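Local coordinates for protein probable sugar kinase (Clostridium perfringens, PDB 3KZH) that probably phosphorylates a carbohydrate as a member of the pfkB (ribokinase-like) family of sugar kinases, at residues 58-71 and 83-97. Sequence-based numbering, arbitrary orientation.
Sequences NTNFMSILGNDEHG and YHMDDSMVIEGGSTP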
ATOM      1  N   ASN A  58      25.138   7.787  -5.900  1.00 18.74           N
ATOM      2  CA  ASN A  58      25.169   6.374  -5.514  1.00 19.37           C
ATOM      3  C   ASN A  58      24.830   6.491  -4.033  1.00 19.18           C
ATOM      4  O   ASN A  58      25.619   7.004  -3.231  1.00 18.01           O
ATOM      5  CB  ASN A  58      26.570   5.798  -5.758  1.00 16.24           C
ATOM      6  CG  ASN A  58      26.670   4.311  -5.458  1.00 17.51           C
ATOM      7  OD1 ASN A  58      25.686   3.571  -5.527  1.00 18.64           O
ATOM      8  ND2 ASN A  58      27.879   3.864  -5.129  1.00 17.03           N
ATOM      9  N   THR A  59      23.583   6.140  -3.739  1.00 17.62           N
ATOM     10  CA  THR A  59      23.013   6.273  -2.416  1.00 18.03           C
ATOM     11  C   THR A  59      22.752   4.973  -1.693  1.00 16.66           C
ATOM     12  O   THR A  59      22.182   4.042  -2.242  1.00 15.03           O
ATOM     13  CB  THR A  59      21.659   7.065  -2.516  1.00 19.27           C
ATOM     14  OG1 THR A  59      21.848   8.230  -3.336  1.00 15.31           O
ATOM     15  CG2 THR A  59      21.133   7.492  -1.129  1.00 17.72           C
ATOM     16  N   ASN A  60      23.170   4.942  -0.436  1.00 18.11           N
ATOM     17  CA  ASN A  60      22.922   3.805   0.431  1.00 18.73           C
ATOM     18  C   ASN A  60      21.962   4.354   1.486  1.00 15.79           C
ATOM     19  O   ASN A  60      22.282   5.280   2.230  1.00 11.57           O
ATOM     20  CB  ASN A  60      24.216   3.270   1.064  1.00 19.48           C
ATOM     21  CG  ASN A  60      24.005   1.968   1.829  1.00 22.93           C
ATOM     22  OD1 ASN A  60      23.081   1.858   2.637  1.00 21.57           O
ATOM     23  ND2 ASN A  60      24.869   0.986   1.595  1.00 23.16           N
ATOM     24  N   PHE A  61      20.751   3.820   1.477  1.00 15.35           N
ATOM     25  CA  PHE A  61      19.730   4.220   2.434  1.00 16.30           C
ATOM     26  C   PHE A  61      19.465   3.107   3.443  1.00 15.23           C
ATOM     27  O   PHE A  61      18.805   2.121   3.132  1.00 14.61           O
ATOM     28  CB  PHE A  61      18.424   4.654   1.731  1.00 12.72           C
ATOM     29  CG  PHE A  61      17.334   5.123   2.686  1.00 13.83           C
ATOM     30  CD1 PHE A  61      17.648   5.884   3.837  1.00 11.07           C
ATOM     31  CD2 PHE A  61      15.996   4.783   2.454  1.00 10.68           C
ATOM     32  CE1 PHE A  61      16.655   6.291   4.743  1.00 14.86           C
ATOM     33  CE2 PHE A  61      14.991   5.182   3.350  1.00 11.70           C
ATOM     34  CZ  PHE A  61      15.314   5.937   4.498  1.00 12.27           C
HETATM   35  N   MSE A  62      19.920   3.335   4.671  1.00 17.86           N
HETATM   36  CA  MSE A  62      19.746   2.384   5.761  1.00 22.60           C
HETATM   37  C   MSE A  62      18.564   2.846   6.604  1.00 21.14           C
HETATM   38  O   MSE A  62      18.621   3.879   7.264  1.00 21.10           O
HETATM   39  CB  MSE A  62      21.026   2.299   6.594  1.00 24.71           C
HETATM   40  CG  MSE A  62      21.106   1.114   7.561  1.00 31.06           C
HETATM   41 SE   MSE A  62      22.744   1.159   8.576  1.00 44.00          SE
HETATM   42  CE  MSE A  62      23.913   0.772   7.123  1.00 26.39           C
ATOM     43  N   SER A  63      17.496   2.060   6.577  1.00 19.39           N
ATOM     44  CA  SER A  63      16.293   2.407   7.300  1.00 22.38           C
ATOM     45  C   SER A  63      15.801   1.276   8.176  1.00 25.87           C
ATOM     46  O   SER A  63      16.550   0.343   8.491  1.00 25.67           O
ATOM     47  CB  SER A  63      15.212   2.821   6.297  1.00 20.70           C
ATOM     48  OG  SER A  63      14.170   3.567   6.914  1.00 15.24           O
ATOM     49  N   ILE A  64      14.550   1.412   8.615  1.00 27.56           N
ATOM     50  CA  ILE A  64      13.863   0.437   9.451  1.00 30.20           C
ATOM     51  C   ILE A  64      12.545   0.064   8.755  1.00 30.22           C
ATOM     52  O   ILE A  64      11.622   0.872   8.675  1.00 27.91           O
ATOM     53  CB  ILE A  64      13.565   1.018  10.858  1.00 32.34           C
ATOM     54  CG1 ILE A  64      14.873   1.294  11.619  1.00 34.75           C
ATOM     55  CG2 ILE A  64      12.657   0.085  11.625  1.00 30.47           C
ATOM     56  CD1 ILE A  64      14.710   2.104  12.892  1.00 35.42           C
ATOM     57  N   LEU A  65      12.486  -1.152   8.225  1.00 32.38           N
ATOM     58  CA  LEU A  65      11.283  -1.642   7.567  1.00 35.96           C
ATOM     59  C   LEU A  65      10.578  -2.669   8.448  1.00 38.99           C
ATOM     60  O   LEU A  65      11.081  -3.024   9.525  1.00 38.91           O
ATOM     61  CB  LEU A  65      11.609  -2.233   6.198  1.00 35.92           C
ATOM     62  CG  LEU A  65      12.107  -1.282   5.117  1.00 35.00           C
ATOM     63  CD1 LEU A  65      12.535  -2.097   3.940  1.00 35.38           C
ATOM     64  CD2 LEU A  65      11.046  -0.272   4.727  1.00 34.23           C
ATOM     65  N   GLY A  66       9.439  -3.171   7.976  1.00 41.21           N
ATOM     66  CA  GLY A  66       8.690  -4.116   8.774  1.00 44.06           C
ATOM     67  C   GLY A  66       8.260  -5.453   8.239  1.00 45.79           C
ATOM     68  O   GLY A  66       7.430  -6.077   8.891  1.00 48.32           O
ATOM     69  N   ASN A  67       8.761  -5.885   7.075  1.00 46.76           N
ATOM     70  CA  ASN A  67       8.425  -7.206   6.482  1.00 47.65           C
ATOM     71  C   ASN A  67       6.986  -7.328   5.918  1.00 47.26           C
ATOM     72  O   ASN A  67       6.679  -8.249   5.153  1.00 47.46           O
ATOM     73  CB  ASN A  67       8.765  -8.331   7.506  1.00 49.73           C
ATOM     74  CG  ASN A  67       8.465  -9.731   7.009  1.00 51.82           C
ATOM     75  OD1 ASN A  67       8.976 -10.162   5.976  1.00 52.54           O
ATOM     76  ND2 ASN A  67       7.632 -10.451   7.757  1.00 51.68           N
ATOM     77  N   ASP A  68       6.141  -6.351   6.235  1.00 46.13           N
ATOM     78  CA  ASP A  68       4.752  -6.313   5.782  1.00 45.60           C
ATOM     79  C   ASP A  68       4.608  -5.807   4.336  1.00 44.98           C
ATOM     80  O   ASP A  68       5.608  -5.661   3.627  1.00 45.03           O
ATOM     81  CB  ASP A  68       3.921  -5.458   6.756  1.00 46.51           C
ATOM     82  CG  ASP A  68       4.562  -4.106   7.062  1.00 46.37           C
ATOM     83  OD1 ASP A  68       5.514  -3.716   6.362  1.00 46.92           O
ATOM     84  OD2 ASP A  68       4.102  -3.427   7.997  1.00 47.87           O
ATOM     85  N   GLU A  69       3.376  -5.486   3.935  1.00 43.77           N
ATOM     86  CA  GLU A  69       3.073  -5.003   2.587  1.00 42.84           C
ATOM     87  C   GLU A  69       3.616  -3.608   2.267  1.00 40.36           C
ATOM     88  O   GLU A  69       3.955  -3.321   1.118  1.00 39.73           O
ATOM     89  CB  GLU A  69       1.564  -5.055   2.335  1.00 44.12           C
ATOM     90  CG  GLU A  69       1.182  -5.621   0.971  1.00 47.03           C
ATOM     91  CD  GLU A  69       1.439  -7.123   0.831  1.00 48.90           C
ATOM     92  OE1 GLU A  69       1.894  -7.545  -0.251  1.00 50.57           O
ATOM     93  OE2 GLU A  69       1.170  -7.888   1.781  1.00 50.41           O
ATOM     94  N   HIS A  70       3.701  -2.756   3.286  1.00 37.74           N
ATOM     95  CA  HIS A  70       4.227  -1.402   3.127  1.00 35.92           C
ATOM     96  C   HIS A  70       5.741  -1.448   3.008  1.00 34.16           C
ATOM     97  O   HIS A  70       6.346  -0.567   2.396  1.00 32.50           O
ATOM     98  CB  HIS A  70       3.822  -0.508   4.292  1.00 34.50           C
ATOM     99  CG  HIS A  70       2.413  -0.009   4.211  1.00 36.98           C
ATOM    100  ND1 HIS A  70       1.698   0.030   3.033  1.00 36.23           N
ATOM    101  CD2 HIS A  70       1.594   0.482   5.165  1.00 36.96           C
ATOM    102  CE1 HIS A  70       0.497   0.525   3.268  1.00 35.36           C
ATOM    103  NE2 HIS A  70       0.407   0.808   4.553  1.00 36.53           N
ATOM    104  N   GLY A  71       6.327  -2.509   3.567  1.00 32.27           N
ATOM    105  CA  GLY A  71       7.762  -2.734   3.508  1.00 30.85           C
ATOM    106  C   GLY A  71       8.156  -3.085   2.090  1.00 29.90           C
ATOM    107  O   GLY A  71       9.142  -2.562   1.586  1.00 27.09           O
ATOM    108  N   TYR A  83      17.770   4.109  -4.856  1.00 17.35           N
ATOM    109  CA  TYR A  83      18.372   4.300  -3.535  1.00 17.89           C
ATOM    110  C   TYR A  83      18.395   2.917  -2.880  1.00 19.78           C
ATOM    111  O   TYR A  83      17.355   2.303  -2.635  1.00 17.60           O
ATOM    112  CB  TYR A  83      17.691   5.414  -2.698  1.00 16.21           C
ATOM    113  CG  TYR A  83      16.189   5.348  -2.473  1.00 16.81           C
ATOM    114  CD1 TYR A  83      15.670   4.934  -1.235  1.00 17.10           C
ATOM    115  CD2 TYR A  83      15.276   5.748  -3.472  1.00 20.50           C
ATOM    116  CE1 TYR A  83      14.274   4.912  -0.984  1.00 17.90           C
ATOM    117  CE2 TYR A  83      13.864   5.735  -3.231  1.00 19.51           C
ATOM    118  CZ  TYR A  83      13.380   5.306  -1.980  1.00 20.29           C
ATOM    119  OH  TYR A  83      12.023   5.197  -1.749  1.00 17.38           O
ATOM    120  N   HIS A  84      19.612   2.393  -2.739  1.00 21.17           N
ATOM    121  CA  HIS A  84      19.884   1.054  -2.205  1.00 19.13           C
ATOM    122  C   HIS A  84      19.628   0.878  -0.716  1.00 18.37           C
ATOM    123  O   HIS A  84      20.328   1.422   0.133  1.00 15.62           O
ATOM    124  CB  HIS A  84      21.300   0.652  -2.599  1.00 20.01           C
ATOM    125  CG  HIS A  84      21.599   0.899  -4.048  1.00 25.80           C
ATOM    126  ND1 HIS A  84      20.994   0.183  -5.064  1.00 26.44           N
ATOM    127  CD2 HIS A  84      22.370   1.832  -4.654  1.00 26.07           C
ATOM    128  CE1 HIS A  84      21.378   0.672  -6.230  1.00 24.63           C
ATOM    129  NE2 HIS A  84      22.212   1.669  -6.011  1.00 25.13           N
HETATM  130  N   MSE A  85      18.622   0.065  -0.425  1.00 19.63           N
HETATM  131  CA  MSE A  85      18.185  -0.198   0.939  1.00 22.50           C
HETATM  132  C   MSE A  85      18.580  -1.564   1.488  1.00 22.55           C
HETATM  133  O   MSE A  85      18.064  -1.979   2.529  1.00 21.49           O
HETATM  134  CB  MSE A  85      16.661  -0.024   1.025  1.00 22.57           C
HETATM  135  CG  MSE A  85      16.155   1.371   0.764  1.00 21.96           C
HETATM  136 SE   MSE A  85      14.248   1.406   1.010  1.00 23.41          SE
HETATM  137  CE  MSE A  85      14.233   1.415   2.930  1.00 15.70           C
ATOM    138  N   ASP A  86      19.523  -2.224   0.815  1.00 24.13           N
ATOM    139  CA  ASP A  86      20.023  -3.566   1.155  1.00 27.72           C
ATOM    140  C   ASP A  86      20.434  -3.782   2.608  1.00 26.14           C
ATOM    141  O   ASP A  86      20.096  -4.800   3.211  1.00 26.83           O
ATOM    142  CB  ASP A  86      21.215  -3.916   0.252  1.00 31.77           C
ATOM    143  CG  ASP A  86      20.870  -3.879  -1.232  1.00 36.06           C
ATOM    144  OD1 ASP A  86      20.455  -2.810  -1.751  1.00 35.37           O
ATOM    145  OD2 ASP A  86      21.028  -4.927  -1.887  1.00 38.33           O
ATOM    146  N   ASP A  87      21.083  -2.776   3.182  1.00 25.07           N
ATOM    147  CA  ASP A  87      21.570  -2.842   4.553  1.00 25.04           C
ATOM    148  C   ASP A  87      20.607  -2.386   5.645  1.00 24.42           C
ATOM    149  O   ASP A  87      21.019  -2.210   6.794  1.00 24.08           O
ATOM    150  CB  ASP A  87      22.905  -2.088   4.659  1.00 25.07           C
ATOM    151  CG  ASP A  87      23.944  -2.610   3.689  1.00 24.10           C
ATOM    152  OD1 ASP A  87      24.341  -3.780   3.825  1.00 23.66           O
ATOM    153  OD2 ASP A  87      24.348  -1.858   2.775  1.00 27.38           O
ATOM    154  N   SER A  88      19.323  -2.261   5.306  1.00 25.04           N
ATOM    155  CA  SER A  88      18.294  -1.817   6.256  1.00 27.51           C
ATOM    156  C   SER A  88      17.877  -2.881   7.270  1.00 29.09           C
ATOM    157  O   SER A  88      18.144  -4.080   7.091  1.00 27.24           O
ATOM    158  CB  SER A  88      17.032  -1.342   5.523  1.00 25.98           C
ATOM    159  OG  SER A  88      17.296  -0.267   4.649  1.00 24.61           O
HETATM  160  N   MSE A  89      17.217  -2.427   8.335  1.00 31.52           N
HETATM  161  CA  MSE A  89      16.706  -3.324   9.369  1.00 35.00           C
HETATM  162  C   MSE A  89      15.292  -3.769   9.039  1.00 34.86           C
HETATM  163  O   MSE A  89      14.417  -2.938   8.811  1.00 34.84           O
HETATM  164  CB  MSE A  89      16.732  -2.669  10.764  1.00 36.46           C
HETATM  165  CG  MSE A  89      16.142  -3.557  11.897  1.00 37.34           C
HETATM  166 SE   MSE A  89      16.219  -2.740  13.619  1.00 50.64          SE
HETATM  167  CE  MSE A  89      14.534  -1.875  13.611  1.00 34.39           C
ATOM    168  N   VAL A  90      15.101  -5.080   8.967  1.00 35.36           N
ATOM    169  CA  VAL A  90      13.794  -5.659   8.701  1.00 38.21           C
ATOM    170  C   VAL A  90      13.318  -6.381   9.973  1.00 39.00           C
ATOM    171  O   VAL A  90      14.035  -7.219  10.523  1.00 38.51           O
ATOM    172  CB  VAL A  90      13.804  -6.607   7.438  1.00 39.13           C
ATOM    173  CG1 VAL A  90      14.256  -5.836   6.200  1.00 38.37           C
ATOM    174  CG2 VAL A  90      14.711  -7.835   7.639  1.00 43.15           C
ATOM    175  N   ILE A  91      12.150  -5.986  10.479  1.00 40.87           N
ATOM    176  CA  ILE A  91      11.581  -6.596  11.684  1.00 43.56           C
ATOM    177  C   ILE A  91      10.534  -7.643  11.332  1.00 45.65           C
ATOM    178  O   ILE A  91       9.467  -7.317  10.805  1.00 44.50           O
ATOM    179  CB  ILE A  91      10.928  -5.551  12.634  1.00 42.69           C
ATOM    180  CG1 ILE A  91      11.888  -4.404  12.910  1.00 41.05           C
ATOM    181  CG2 ILE A  91      10.545  -6.210  13.981  1.00 43.56           C
ATOM    182  CD1 ILE A  91      11.270  -3.283  13.666  1.00 39.69           C
ATOM    183  N   GLU A  92      10.839  -8.893  11.677  1.00 49.35           N
ATOM    184  CA  GLU A  92       9.946 -10.023  11.440  1.00 52.98           C
ATOM    185  C   GLU A  92       8.694  -9.912  12.311  1.00 53.19           C
ATOM    186  O   GLU A  92       8.787  -9.813  13.543  1.00 51.95           O
ATOM    187  CB  GLU A  92      10.681 -11.335  11.707  1.00 56.76           C
ATOM    188  CG  GLU A  92      11.616 -11.754  10.573  1.00 63.54           C
ATOM    189  CD  GLU A  92      11.003 -12.792   9.629  1.00 66.00           C
ATOM    190  OE1 GLU A  92      11.719 -13.756   9.280  1.00 67.35           O
ATOM    191  OE2 GLU A  92       9.817 -12.652   9.240  1.00 67.64           O
ATOM    192  N   GLY A  93       7.544  -9.808  11.641  1.00 52.68           N
ATOM    193  CA  GLY A  93       6.268  -9.670  12.327  1.00 53.84           C
ATOM    194  C   GLY A  93       5.950  -8.229  12.695  1.00 53.47           C
ATOM    195  O   GLY A  93       4.811  -7.911  13.058  1.00 55.27           O
ATOM    196  N   GLY A  94       6.958  -7.359  12.581  1.00 52.30           N
ATOM    197  CA  GLY A  94       6.808  -5.946  12.897  1.00 50.21           C
ATOM    198  C   GLY A  94       6.087  -5.165  11.816  1.00 48.80           C
ATOM    199  O   GLY A  94       5.645  -5.735  10.814  1.00 48.86           O
ATOM    200  N   SER A  95       5.955  -3.861  12.021  1.00 47.75           N
ATOM    201  CA  SER A  95       5.271  -3.012  11.056  1.00 46.24           C
ATOM    202  C   SER A  95       6.140  -1.880  10.547  1.00 44.20           C
ATOM    203  O   SER A  95       6.890  -1.279  11.315  1.00 42.63           O
ATOM    204  CB  SER A  95       3.996  -2.432  11.664  1.00 46.85           C
ATOM    205  OG  SER A  95       4.299  -1.599  12.771  1.00 48.58           O
ATOM    206  N   THR A  96       6.042  -1.614   9.242  1.00 40.99           N
ATOM    207  CA  THR A  96       6.759  -0.510   8.601  1.00 38.36           C
ATOM    208  C   THR A  96       6.005   0.738   9.074  1.00 35.61           C
ATOM    209  O   THR A  96       4.773   0.724   9.088  1.00 35.38           O
ATOM    210  CB  THR A  96       6.664  -0.605   7.058  1.00 37.62           C
ATOM    211  OG1 THR A  96       7.227  -1.845   6.625  1.00 37.51           O
ATOM    212  CG2 THR A  96       7.416   0.537   6.362  1.00 38.13           C
ATOM    213  N   PRO A  97       6.723   1.780   9.562  1.00 33.54           N
ATOM    214  CA  PRO A  97       6.086   3.018  10.035  1.00 33.55           C
ATOM    215  C   PRO A  97       5.025   3.537   9.063  1.00 34.15           C
ATOM    216  O   PRO A  97       5.281   3.701   7.869  1.00 33.29           O
ATOM    217  CB  PRO A  97       7.266   3.963  10.175  1.00 31.32           C
ATOM    218  CG  PRO A  97       8.306   3.061  10.667  1.00 32.72           C
ATOM    219  CD  PRO A  97       8.178   1.843   9.806  1.00 32.25           C
TER
HETATM  220  O   HOH W   1      23.402   3.653  -7.464  1.00 23.35           O
HETATM  221  O   HOH W   2      21.067  -0.015   3.004  1.00 22.56           O
HETATM  222  O   HOH W   3       2.514  -1.268   8.144  1.00 45.48           O
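A right-handed beta-alpha-beta crossover pairs residues 58-71 with 83-97, helix 69-81 linking the two parallel runs, and beyond strand 89-90 the chain turns back, where Thr-96 meets the start of that helix. The Asp-68 carboxylate, at the N-cap, grips Thr-96 twice: OD1 takes the hydroxyl OG1 at 2.6 Å on its syn lone pair, while OD2 accepts from Thr-96 N at 2.9 Å. Thr-96 OG1 also receives a weak bond from Gly-66 N. One ladder has Leu-65 N donating to Met-89 O, 2.7 Å away, and Met-89 N donating to Ser-63 O. The other, in which Phe-61 N donates to His-84 O, is the edge of the large sheet of the ribokinase-like fold, with strand 59-62 between strands 83-84 and 9-12. The register slips by one residue between the ladders, where the second segment makes a type I turn from Met-85 to Ser-88. Within it, Ser-88 OG donates to Met-85 O and accepts from Ser-63 N at 3.0 Å, so a single hydroxyl ties the turn to the neighbouring strand. On the side of the sheet covered by helix 69-81, selenomethionine Met-85 bends at chi3 (77°), bringing CE against Ser-63 CB and the Leu-65 methyls, with its SE obliquely placed 5.3 Å from the Phe-61 ring centroid. On the other side of the sheet, Asn-60 ND2 reaches Asp-87 OD2 at 3.1 Å, their amide and carboxylate planes nearly coplanar, 11° apart.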